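Local coordinates for protein-glutamine deamidase Cif (Burkholderia pseudomallei, PDB 3GQM) that deamidates a glutamine side chain of host NEDD8 to glutamate, shutting down cullin-RING ubiquitin ligases and halting the host cell cycle, at residues D154-H159 with N210-K215; V224-L229 with H240-K245. One frame throughout, in Å; residues are numbered along the deposited sequence.

How the interactions relate
Both contacts lie on the same side of the chain's centre and belong to one patch of packing around helix 222-233. Interaction 1 is the more buried and is polar at heart: a guanidinium from the hairpin turn after strand 147-154 binds carbonyls of the last residue of helix 206-212 and of the chain just beyond it. Interaction 2, farther out and partly buried, is mainly apolar, with helix 222-233 leaning on the loop that follows it and a single water bridging at the side. The two meet directly through leucines. L157 CD2 comes within 3.8 Å of L229 CD2, and L212 also touches L229, which links the turn, both helices and the outer loop.

Interaction 1 of 2, residues D154-H159 with N210-K215; sequences DGRLGH and NQLLSK
R156 makes a buried polar bridge to the end of helix 206-212, reaching out from the tight turn that joins strands 147-154 and 159-165. Its NH2 donates to the carbonyl of L212, the last helical residue, at 2.8 Å from L212 O and with an angle of 158°. The donor comes in tilted from the carbonyl plane. NH1 adds a weak, bent bond to S214 O, also 2.8 Å long; both acceptors lie at the edge of the guanidinium, one on each terminal nitrogen.

Bends at chi2 and chi3 curl the arginine chain back over the turn, so that NE and NH2 face the D154 carboxylate while NH1 and NH2 face the helix end. D154 holds the group side-on: NE binds OD1 in a nearly straight bond, while NH2 binds OD2 of D154 at 2.8 Å as a salt bridge. D154 OD1 also accepts from R156 N, an Asx turn, and from L157 N, which extends it to an Asx motif. Paired backbone bonds between D154 and H159 close the hairpin, with G158 and H159 opposite D154 in a G1 beta bulge. H159, inferred to be an active-site residue, starts the returning strand and hydrogen-bonds Q179. S214 OG and S214 N both bind Q211 O, from the same face of its plane, and tie the chain leaving the helix back onto it. Beside the polar bridge, L157 CD1 loosely faces L212 CD1 at 4.5 Å, and L253 of strand 253-260 touches both D154 and R156.

Interaction 2 of 2, residues V224-L229 with H240-K245; sequences VQTRLL and HKVDIK
The helical backbone of 224-229 comes closest to the irregular 240-245 chain at T226 and V242, whose CA atoms are 5.9 Å apart, and 240-245 has short 3-10 turns at both ends. I244 fits against three helix residues. Its CG2 sits 3.3 Å from T226 OG1 and also meets L229 CD1, while I244 CD1 lies 3.6 Å from Q225 OE1, the Q225 side chain crossing it at about a right angle. The amide of Q225 has its NE2 bonded to F217 O.

The T226 and V242 side chains lie alongside each other, running opposite ways: T226 CG2, anti to the backbone N, is placed 3.9 Å from V242 CB. V242 CG1 packs crosswise on L229, 3.8 Å from its CD1. The hydroxyl of T226 hydrogen-bonds D222 O one turn earlier in the helix. A water ties the loop together, accepting from I244 N and donating to V242 O at 2.9 Å, with a weak, longer bond to T226 OG1.

An Asx turn, D243 OD1 accepting from K245 N, bends the loop just past V242. The loop between helix 222-233 and strand 253-260 thus folds back on the helix it follows, with the side chain of L229 about 8 Å from that of the inferred active-site H159.

Interaction 1 of 2, residues D154-H159 with N210-K215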
# COMPACT_ATOMS: atom_id res chain seq x y z
N ASP A 154 -3.69 -5.36 9.18
CA ASP A 154 -4.67 -5.08 10.21
C ASP A 154 -5.89 -5.98 10.17
O ASP A 154 -6.83 -5.71 9.40
CB ASP A 154 -5.13 -3.60 10.10
CG ASP A 154 -5.85 -3.12 11.38
OD1 ASP A 154 -6.76 -3.87 11.87
OD2 ASP A 154 -5.47 -2.03 11.88
N GLY A 155 -5.88 -7.05 11.01
CA GLY A 155 -7.04 -7.99 11.15
C GLY A 155 -8.38 -7.42 11.68
O GLY A 155 -9.46 -8.00 11.48
N ARG A 156 -8.33 -6.27 12.34
CA ARG A 156 -9.55 -5.72 12.94
C ARG A 156 -10.30 -5.14 11.78
O ARG A 156 -11.52 -5.32 11.59
CB ARG A 156 -9.19 -4.63 13.99
CG ARG A 156 -8.62 -5.20 15.31
CD ARG A 156 -7.10 -5.12 15.42
NE ARG A 156 -6.63 -3.90 14.77
CZ ARG A 156 -6.12 -2.84 15.38
NH1 ARG A 156 -5.94 -2.83 16.69
NH2 ARG A 156 -5.74 -1.79 14.64
N LEU A 157 -9.52 -4.46 10.95
CA LEU A 157 -10.03 -3.80 9.76
C LEU A 157 -10.13 -4.77 8.60
O LEU A 157 -10.91 -4.55 7.69
CB LEU A 157 -9.07 -2.64 9.40
CG LEU A 157 -9.18 -1.29 10.14
CD1 LEU A 157 -9.22 -1.38 11.66
CD2 LEU A 157 -8.03 -0.37 9.79
N GLY A 158 -9.36 -5.85 8.63
CA GLY A 158 -9.21 -6.70 7.44
C GLY A 158 -8.50 -5.92 6.31
O GLY A 158 -8.90 -6.00 5.15
N HIS A 159 -7.43 -5.19 6.65
CA HIS A 159 -6.84 -4.22 5.71
C HIS A 159 -5.35 -4.26 5.81
O HIS A 159 -4.80 -4.50 6.86
CB HIS A 159 -7.40 -2.81 6.01
CG HIS A 159 -7.01 -1.73 5.04
ND1 HIS A 159 -7.02 -1.89 3.66
CD2 HIS A 159 -6.72 -0.42 5.26
CE1 HIS A 159 -6.70 -0.75 3.08
NE2 HIS A 159 -6.49 0.16 4.03
N ASN A 210 -0.50 5.49 16.75
CA ASN A 210 -0.22 4.64 17.90
C ASN A 210 -1.50 4.10 18.55
O ASN A 210 -1.57 2.91 18.92
CB ASN A 210 0.62 5.33 18.94
CG ASN A 210 1.07 4.36 20.00
OD1 ASN A 210 1.66 3.31 19.67
ND2 ASN A 210 0.70 4.64 21.26
N GLN A 211 -2.52 4.95 18.64
CA GLN A 211 -3.83 4.56 19.19
C GLN A 211 -4.57 3.58 18.29
O GLN A 211 -5.12 2.57 18.78
CB GLN A 211 -4.72 5.80 19.41
CG GLN A 211 -4.35 6.60 20.64
CD GLN A 211 -4.82 8.06 20.58
OE1 GLN A 211 -4.03 8.99 20.76
NE2 GLN A 211 -6.11 8.27 20.35
N LEU A 212 -4.61 3.88 16.99
CA LEU A 212 -5.21 2.99 16.01
C LEU A 212 -4.60 1.61 16.10
O LEU A 212 -5.31 0.61 16.05
CB LEU A 212 -5.07 3.53 14.56
CG LEU A 212 -5.40 2.55 13.43
CD1 LEU A 212 -6.78 1.83 13.65
CD2 LEU A 212 -5.40 3.25 12.02
N LEU A 213 -3.29 1.56 16.19
CA LEU A 213 -2.58 0.33 16.04
C LEU A 213 -2.47 -0.41 17.38
O LEU A 213 -1.80 -1.39 17.47
CB LEU A 213 -1.18 0.59 15.40
CG LEU A 213 -0.96 0.43 13.84
CD1 LEU A 213 -2.14 0.67 13.02
CD2 LEU A 213 0.23 1.24 13.25
N SER A 214 -3.17 -0.00 18.41
CA SER A 214 -2.92 -0.69 19.68
C SER A 214 -3.92 -1.82 19.85
O SER A 214 -4.97 -1.87 19.18
CB SER A 214 -3.03 0.28 20.85
OG SER A 214 -4.30 0.87 20.85
N LYS A 215 -3.61 -2.71 20.77
CA LYS A 215 -4.57 -3.72 21.16
C LYS A 215 -5.85 -3.07 21.67
O LYS A 215 -6.94 -3.50 21.35
CB LYS A 215 -3.98 -4.61 22.26
CG LYS A 215 -3.16 -5.71 21.70

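Interaction 2 of 2, residues V224-L229 with H240-K245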
# COMPACT_ATOMS: atom_id res chain seq x y z
N VAL A 224 -14.62 7.48 19.11
CA VAL A 224 -13.18 7.43 19.08
C VAL A 224 -12.69 6.58 17.88
O VAL A 224 -11.88 7.06 17.07
CB VAL A 224 -12.66 6.89 20.43
CG1 VAL A 224 -11.18 6.59 20.35
CG2 VAL A 224 -12.98 7.91 21.57
N GLN A 225 -13.21 5.35 17.75
CA GLN A 225 -12.87 4.45 16.61
C GLN A 225 -13.19 5.07 15.27
O GLN A 225 -12.33 5.15 14.39
CB GLN A 225 -13.58 3.11 16.74
CG GLN A 225 -13.11 2.22 17.90
CD GLN A 225 -14.00 0.98 18.07
OE1 GLN A 225 -15.21 1.03 17.79
NE2 GLN A 225 -13.42 -0.13 18.49
N THR A 226 -14.43 5.52 15.12
CA THR A 226 -14.86 6.23 13.93
C THR A 226 -13.96 7.43 13.58
O THR A 226 -13.59 7.61 12.42
CB THR A 226 -16.35 6.67 14.07
OG1 THR A 226 -17.15 5.52 14.40
CG2 THR A 226 -16.84 7.22 12.78
N ARG A 227 -13.58 8.24 14.56
CA ARG A 227 -12.76 9.41 14.25
C ARG A 227 -11.29 9.06 13.95
O ARG A 227 -10.68 9.69 13.11
CB ARG A 227 -12.88 10.51 15.32
CG ARG A 227 -14.23 11.23 15.22
CD ARG A 227 -14.08 12.75 15.16
NE ARG A 227 -15.35 13.47 15.36
CZ ARG A 227 -16.08 13.41 16.48
NH1 ARG A 227 -15.71 12.62 17.49
NH2 ARG A 227 -17.21 14.11 16.58
N LEU A 228 -10.74 8.09 14.66
CA LEU A 228 -9.38 7.67 14.36
C LEU A 228 -9.30 7.14 12.93
O LEU A 228 -8.41 7.54 12.15
CB LEU A 228 -8.89 6.59 15.32
CG LEU A 228 -8.40 7.03 16.69
CD1 LEU A 228 -7.98 5.76 17.46
CD2 LEU A 228 -7.23 8.01 16.57
N LEU A 229 -10.25 6.28 12.58
CA LEU A 229 -10.31 5.68 11.26
C LEU A 229 -10.47 6.70 10.14
O LEU A 229 -9.72 6.65 9.12
CB LEU A 229 -11.40 4.60 11.18
CG LEU A 229 -11.11 3.33 12.00
CD1 LEU A 229 -12.38 2.54 12.17
CD2 LEU A 229 -9.98 2.43 11.39
N HIS A 240 -18.57 10.08 9.01
CA HIS A 240 -19.85 9.54 8.60
C HIS A 240 -19.71 8.52 7.51
O HIS A 240 -20.65 7.79 7.25
CB HIS A 240 -20.84 10.64 8.21
CG HIS A 240 -21.18 11.55 9.35
ND1 HIS A 240 -22.41 11.53 9.97
CD2 HIS A 240 -20.44 12.49 9.99
CE1 HIS A 240 -22.42 12.43 10.94
NE2 HIS A 240 -21.24 13.02 10.98
N LYS A 241 -18.51 8.47 6.92
CA LYS A 241 -18.14 7.44 5.92
C LYS A 241 -17.59 6.14 6.50
O LYS A 241 -17.27 5.23 5.75
CB LYS A 241 -17.10 7.99 4.93
CG LYS A 241 -17.58 9.17 4.05
N VAL A 242 -17.48 6.06 7.83
CA VAL A 242 -16.87 4.92 8.49
C VAL A 242 -17.95 4.01 9.15
O VAL A 242 -18.86 4.52 9.80
CB VAL A 242 -15.83 5.39 9.50
CG1 VAL A 242 -15.23 4.23 10.23
CG2 VAL A 242 -14.70 6.17 8.78
N ASP A 243 -17.86 2.69 8.97
CA ASP A 243 -18.81 1.77 9.60
C ASP A 243 -18.12 0.88 10.62
O ASP A 243 -17.60 -0.19 10.28
CB ASP A 243 -19.56 0.95 8.53
CG ASP A 243 -20.71 0.09 9.11
OD1 ASP A 243 -21.00 0.13 10.35
OD2 ASP A 243 -21.35 -0.61 8.30
N ILE A 244 -18.08 1.30 11.89
CA ILE A 244 -17.36 0.47 12.87
C ILE A 244 -18.00 -0.91 13.16
O ILE A 244 -17.33 -1.78 13.69
CB ILE A 244 -17.00 1.22 14.19
CG1 ILE A 244 -18.25 1.53 15.03
CG2 ILE A 244 -16.14 2.43 13.91
CD1 ILE A 244 -18.39 0.57 16.15
N LYS A 245 -19.26 -1.12 12.77
CA LYS A 245 -19.89 -2.42 12.88
C LYS A 245 -19.22 -3.48 12.00
O LYS A 245 -19.52 -4.65 12.16
CB LYS A 245 -21.38 -2.39 12.46
CG LYS A 245 -22.33 -1.57 13.32
CD LYS A 245 -23.47 -1.04 12.41
CE LYS A 245 -24.73 -1.97 12.30
NZ LYS A 245 -24.54 -3.44 11.92
O HOH W 1 -19.33 3.71 12.58